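Local coordinates for spike protein S1 (Bat coronavirus HKU9, PDB 5GYQ), which forms the putative receptor-binding domain of the viral spike, whose S1 part is predicted to attach the virion to host cells, at residues Ser11-Pro16 with Phe34-Asp39; Arg54-Met59 with Ile154-Ala159. All blocks are in the same frame, centred on the assembly; numbering follows the deposited sequence.

Contact 1 of 2, residues Ser11-Pro16 with Phe34-Asp39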
loop_
_atom_site.group_PDB
_atom_site.type_symbol
_atom_site.label_atom_id
_atom_site.label_comp_id
_atom_site.label_asym_id
_atom_site.label_seq_id
_atom_site.Cartn_x
_atom_site.Cartn_y
_atom_site.Cartn_z
ATOM N N SER A 11 11.447 -1.845 -7.289
ATOM C CA SER A 11 12.112 -0.586 -6.962
ATOM C C SER A 11 11.415 0.180 -5.844
ATOM O O SER A 11 12.065 0.666 -4.924
ATOM C CB SER A 11 12.208 0.299 -8.207
ATOM O OG SER A 11 10.927 0.525 -8.767
ATOM N N VAL A 12 10.092 0.288 -5.926
ATOM C CA VAL A 12 9.335 1.016 -4.922
ATOM C C VAL A 12 9.279 0.212 -3.625
ATOM O O VAL A 12 9.111 0.772 -2.541
ATOM C CB VAL A 12 7.908 1.346 -5.411
ATOM C CG1 VAL A 12 6.934 0.230 -5.075
ATOM C CG2 VAL A 12 7.442 2.648 -4.806
ATOM N N LEU A 13 9.443 -1.102 -3.738
ATOM C CA LEU A 13 9.443 -1.964 -2.567
ATOM C C LEU A 13 10.737 -1.812 -1.787
ATOM O O LEU A 13 10.742 -1.941 -0.567
ATOM C CB LEU A 13 9.241 -3.425 -2.961
ATOM C CG LEU A 13 7.805 -3.831 -3.283
ATOM C CD1 LEU A 13 7.748 -5.286 -3.710
ATOM C CD2 LEU A 13 6.896 -3.579 -2.090
ATOM N N GLN A 14 11.839 -1.538 -2.478
ATOM C CA GLN A 14 13.095 -1.344 -1.752
ATOM C C GLN A 14 13.245 0.088 -1.220
ATOM O O GLN A 14 14.121 0.358 -0.399
ATOM C CB GLN A 14 14.288 -1.727 -2.637
ATOM C CG GLN A 14 14.625 -0.744 -3.731
ATOM C CD GLN A 14 15.633 -1.306 -4.714
ATOM O OE1 GLN A 14 15.638 -2.503 -5.005
ATOM N NE2 GLN A 14 16.494 -0.443 -5.229
ATOM N N ASP A 15 12.386 0.995 -1.677
ATOM C CA ASP A 15 12.372 2.357 -1.145
ATOM C C ASP A 15 10.978 2.979 -1.222
ATOM O O ASP A 15 10.711 3.800 -2.102
ATOM C CB ASP A 15 13.379 3.239 -1.891
ATOM C CG ASP A 15 13.522 4.622 -1.272
ATOM O OD1 ASP A 15 13.141 4.795 -0.095
ATOM O OD2 ASP A 15 14.020 5.535 -1.963
ATOM N N PRO A 16 10.087 2.592 -0.295
ATOM C CA PRO A 16 8.702 3.072 -0.272
ATOM C C PRO A 16 8.595 4.590 -0.168
ATOM O O PRO A 16 9.304 5.205 0.630
ATOM C CB PRO A 16 8.120 2.403 0.977
ATOM C CG PRO A 16 8.967 1.193 1.180
ATOM C CD PRO A 16 10.345 1.615 0.776
ATOM N N PHE A 34 2.906 -13.146 -6.821
ATOM C CA PHE A 34 2.469 -12.596 -5.540
ATOM C C PHE A 34 3.532 -12.678 -4.450
ATOM O O PHE A 34 3.479 -11.937 -3.470
ATOM C CB PHE A 34 1.205 -13.312 -5.063
ATOM C CG PHE A 34 -0.062 -12.767 -5.652
ATOM C CD1 PHE A 34 -0.467 -13.134 -6.925
ATOM C CD2 PHE A 34 -0.854 -11.889 -4.929
ATOM C CE1 PHE A 34 -1.635 -12.633 -7.468
ATOM C CE2 PHE A 34 -2.022 -11.386 -5.464
ATOM C CZ PHE A 34 -2.414 -11.759 -6.739
ATOM N N THR A 35 4.488 -13.584 -4.626
ATOM C CA THR A 35 5.551 -13.798 -3.648
ATOM C C THR A 35 6.333 -12.515 -3.361
ATOM O O THR A 35 6.783 -12.286 -2.236
ATOM C CB THR A 35 6.529 -14.889 -4.133
ATOM O OG1 THR A 35 5.800 -16.089 -4.422
ATOM C CG2 THR A 35 7.577 -15.185 -3.075
ATOM N N VAL A 36 6.477 -11.681 -4.385
ATOM C CA VAL A 36 7.254 -10.452 -4.285
ATOM C C VAL A 36 6.673 -9.493 -3.248
ATOM O O VAL A 36 7.414 -8.831 -2.520
ATOM C CB VAL A 36 7.336 -9.736 -5.652
ATOM C CG1 VAL A 36 8.168 -8.466 -5.546
ATOM C CG2 VAL A 36 7.918 -10.670 -6.704
ATOM N N VAL A 37 5.348 -9.433 -3.170
ATOM C CA VAL A 37 4.690 -8.499 -2.266
ATOM C C VAL A 37 4.146 -9.187 -1.019
ATOM O O VAL A 37 3.527 -8.543 -0.171
ATOM C CB VAL A 37 3.538 -7.756 -2.967
ATOM C CG1 VAL A 37 4.070 -6.958 -4.145
ATOM C CG2 VAL A 37 2.473 -8.737 -3.422
ATOM N N VAL A 38 4.374 -10.493 -0.905
ATOM C CA VAL A 38 3.933 -11.232 0.273
ATOM C C VAL A 38 5.083 -11.987 0.943
ATOM O O VAL A 38 5.683 -11.496 1.898
ATOM C CB VAL A 38 2.803 -12.232 -0.071
ATOM C CG1 VAL A 38 2.276 -12.894 1.198
ATOM C CG2 VAL A 38 1.670 -11.530 -0.808
ATOM N N ASP A 39 5.395 -13.175 0.431
ATOM C CA ASP A 39 6.338 -14.077 1.088
ATOM C C ASP A 39 7.759 -13.525 1.190
ATOM O O ASP A 39 8.377 -13.583 2.254
ATOM C CB ASP A 39 6.368 -15.420 0.357
ATOM C CG ASP A 39 5.016 -16.103 0.346
ATOM O OD1 ASP A 39 4.741 -16.889 1.278
ATOM O OD2 ASP A 39 4.227 -15.852 -0.591
#

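Contact 2 of 2, residues Arg54-Met59 with Ile154-Ala159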
loop_
_atom_site.group_PDB
_atom_site.type_symbol
_atom_site.label_atom_id
_atom_site.label_comp_id
_atom_site.label_asym_id
_atom_site.label_seq_id
_atom_site.Cartn_x
_atom_site.Cartn_y
_atom_site.Cartn_z
ATOM N N ARG A 54 -3.367 -17.115 4.033
ATOM C CA ARG A 54 -2.886 -18.370 3.463
ATOM C C ARG A 54 -3.519 -18.638 2.097
ATOM O O ARG A 54 -2.976 -19.388 1.287
ATOM C CB ARG A 54 -3.166 -19.538 4.417
ATOM C CG ARG A 54 -4.641 -19.865 4.583
ATOM C CD ARG A 54 -4.910 -20.641 5.867
ATOM N NE ARG A 54 -4.616 -22.065 5.741
ATOM C CZ ARG A 54 -5.451 -23.033 6.108
ATOM N NH1 ARG A 54 -6.632 -22.731 6.627
ATOM N NH2 ARG A 54 -5.104 -24.304 5.960
ATOM N N ARG A 55 -4.665 -18.010 1.845
ATOM C CA ARG A 55 -5.406 -18.208 0.602
ATOM C C ARG A 55 -5.091 -17.130 -0.429
ATOM O O ARG A 55 -5.256 -17.342 -1.631
ATOM C CB ARG A 55 -6.911 -18.224 0.884
ATOM C CG ARG A 55 -7.618 -19.526 0.547
ATOM C CD ARG A 55 -7.615 -19.791 -0.947
ATOM N NE ARG A 55 -8.798 -20.537 -1.371
ATOM C CZ ARG A 55 -8.853 -21.292 -2.463
ATOM N NH1 ARG A 55 -7.785 -21.418 -3.239
ATOM N NH2 ARG A 55 -9.973 -21.930 -2.775
ATOM N N LEU A 56 -4.638 -15.979 0.064
ATOM C CA LEU A 56 -4.390 -14.778 -0.740
ATOM C C LEU A 56 -3.713 -15.048 -2.085
ATOM O O LEU A 56 -4.273 -14.755 -3.142
ATOM C CB LEU A 56 -3.528 -13.798 0.064
ATOM C CG LEU A 56 -3.680 -12.278 -0.076
ATOM C CD1 LEU A 56 -2.446 -11.592 0.502
ATOM C CD2 LEU A 56 -3.927 -11.818 -1.508
ATOM N N ALA A 57 -2.509 -15.605 -2.035
ATOM C CA ALA A 57 -1.673 -15.728 -3.225
ATOM C C ALA A 57 -1.898 -17.028 -3.990
ATOM O O ALA A 57 -1.097 -17.383 -4.852
ATOM C CB ALA A 57 -0.206 -15.606 -2.837
ATOM N N SER A 58 -2.985 -17.731 -3.683
ATOM C CA SER A 58 -3.222 -19.047 -4.268
ATOM C C SER A 58 -4.313 -19.047 -5.335
ATOM O O SER A 58 -4.472 -20.026 -6.062
ATOM C CB SER A 58 -3.587 -20.054 -3.176
ATOM O OG SER A 58 -4.877 -19.791 -2.651
ATOM N N MET A 59 -5.069 -17.960 -5.431
ATOM C CA MET A 59 -6.188 -17.919 -6.369
ATOM C C MET A 59 -6.134 -16.710 -7.296
ATOM O O MET A 59 -5.264 -15.851 -7.166
ATOM C CB MET A 59 -7.516 -17.941 -5.608
ATOM C CG MET A 59 -7.618 -16.917 -4.492
ATOM S SD MET A 59 -9.037 -17.211 -3.417
ATOM C CE MET A 59 -10.391 -17.029 -4.574
ATOM N N ILE A 154 -2.927 -4.226 -0.587
ATOM C CA ILE A 154 -3.363 -5.033 -1.711
ATOM C C ILE A 154 -4.883 -5.042 -1.778
ATOM O O ILE A 154 -5.538 -5.628 -0.927
ATOM C CB ILE A 154 -2.824 -6.473 -1.604
ATOM C CG1 ILE A 154 -1.313 -6.451 -1.364
ATOM C CG2 ILE A 154 -3.155 -7.262 -2.860
ATOM C CD1 ILE A 154 -0.700 -7.814 -1.131
ATOM N N THR A 155 -5.437 -4.365 -2.780
ATOM C CA THR A 155 -6.877 -4.348 -3.009
ATOM C C THR A 155 -7.261 -5.407 -4.030
ATOM O O THR A 155 -6.695 -5.461 -5.118
ATOM C CB THR A 155 -7.365 -2.978 -3.514
ATOM O OG1 THR A 155 -6.966 -1.955 -2.596
ATOM C CG2 THR A 155 -8.881 -2.971 -3.655
ATOM N N LEU A 156 -8.225 -6.245 -3.676
ATOM C CA LEU A 156 -8.630 -7.343 -4.538
ATOM C C LEU A 156 -10.011 -7.118 -5.124
ATOM O O LEU A 156 -10.885 -6.548 -4.473
ATOM C CB LEU A 156 -8.610 -8.655 -3.756
ATOM C CG LEU A 156 -7.287 -8.990 -3.071
ATOM C CD1 LEU A 156 -7.470 -10.159 -2.124
ATOM C CD2 LEU A 156 -6.218 -9.292 -4.109
ATOM N N LYS A 157 -10.205 -7.561 -6.361
ATOM C CA LYS A 157 -11.546 -7.628 -6.928
ATOM C C LYS A 157 -11.859 -9.071 -7.301
ATOM O O LYS A 157 -11.013 -9.769 -7.862
ATOM C CB LYS A 157 -11.683 -6.704 -8.141
ATOM C CG LYS A 157 -12.358 -5.373 -7.817
ATOM C CD LYS A 157 -12.043 -4.303 -8.856
ATOM C CE LYS A 157 -12.564 -4.671 -10.238
ATOM N NZ LYS A 157 -14.013 -4.359 -10.402
ATOM N N PRO A 158 -13.075 -9.531 -6.972
ATOM C CA PRO A 158 -13.458 -10.924 -7.219
ATOM C C PRO A 158 -13.436 -11.280 -8.701
ATOM O O PRO A 158 -13.717 -10.432 -9.549
ATOM C CB PRO A 158 -14.883 -11.003 -6.658
ATOM C CG PRO A 158 -15.375 -9.601 -6.661
ATOM C CD PRO A 158 -14.174 -8.754 -6.374
ATOM N N ALA A 159 -13.088 -12.527 -8.999
ATOM C CA ALA A 159 -13.068 -13.009 -10.372
ATOM C C ALA A 159 -14.471 -12.961 -10.962
ATOM O O ALA A 159 -15.444 -13.331 -10.303
ATOM C CB ALA A 159 -12.507 -14.420 -10.431
#

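Contact 1 of 2, residues Ser11-Pro16 with Phe34-Asp39
Leu13 reaches across with one methyl, CD1, and sets it against the CG1 methyls of two consecutive valines, Val36 and Val37. Its CB already points toward the 34-39 loop. With CG beside the backbone N (chi1 -78°) and CD1 anti to CA (chi2 178°), the side chain is drawn out so that this methyl leads. The leucine and Val36 lie at a slant to one another, and Leu13 CD1 comes to 3.7 Å from Val36 CG1, the branch that stands anti to its own backbone N. The same CD1 sits 3.8 Å from Val36 O and 4.1 Å from Val37 CG1, and is thus received by both valines and the peptide group joining them.

All three residues are buried where the short helix 10-14 meets the turn that follows strand 30-32. Phe105 of strand 100-111 also touches Leu13, Leu66 of strand 63-71 touches Val37, and Pro8 packs on Val36, so the contact belongs to the hydrophobic core of the receptor-binding domain. Between these two segments, only aliphatic side chains are paired; cohesion therefore comes from dispersion and exclusion of water, and the fit depends on shape rather than on directed bonds.

Contact 2 of 2, residues Arg54-Met59 with Ile154-Ala159
The carbonyl oxygen of Arg55, one residue before the Leu56 that packs against Ile154 and Leu156, is gripped twice by Ser58. The grip closes a beta turn following the short, weakly bonded helix 53-56. This helix and turn lie against strand 146-157, the middle member of the five-stranded antiparallel sheet that forms the core of betacoronavirus receptor-binding domains. The hydroxyl OG of Ser58 donates to Arg55 O at 2.7 Å, and the backbone Ser58 N reaches Arg55 O at 3.1 Å. Both donors approach from the same face of the carbonyl plane, the hydroxyl tilted 28° from it. The backbone bond closes the turn, and the serine side chain reinforces it.

Here Leu56 does the joining. Its CB does not aim straight at the strand, but the side chain swings its end closer, at an unusual chi1 of -147° that falls between the staggered positions. The two methyls then divide the work: Leu56 CD2 meets Leu156 CD1 at 4.0 Å, the two side chains slanting past each other, while Leu56 CD1 makes a looser contact with Ile154 CD1 at 4.5 Å. Ile154 and Leu156 are two residues apart on the strand and both send their CB atoms toward the 54-59 segment, making an apolar surface to which Leu56 fits. Tyr61 packs on Leu156 and bonds through its hydroxyl to Leu56 O, tying the turn to the sheet by a second route.

Ser58 OG also receives a weak bond, long but nearly straight, from Arg55 NH1 at 3.4 Å. Ser58 OG lies at the edge of the guanidinium, in its plane, whereas Met59 SD sits 3.8 Å above one of its faces, displaced from the centre.

Contacts 1 and 2 are neighbouring pieces of one continuous core, their centres about 16 Å apart, although the second closes over a much longer span of sequence. They meet directly at two places: Phe34 CB lies 3.5 Å from Ala57 CB, and Val37 CG2 packs on Ile154 CD1 at 4.0 Å. Val37 and Ile154 thus each take part in their own contact and in the junction between the two, and Leu66 of strand 63-71 touches both. The glycan on Asn72 belongs elsewhere: its pocket includes Ser146, at the opposite end of the strand that carries Ile154 and Leu156. Neither contact includes a residue of that pocket; contact 1 joins a helix to a loop beside the sheet, and contact 2 joins a helix and turn to its middle strand.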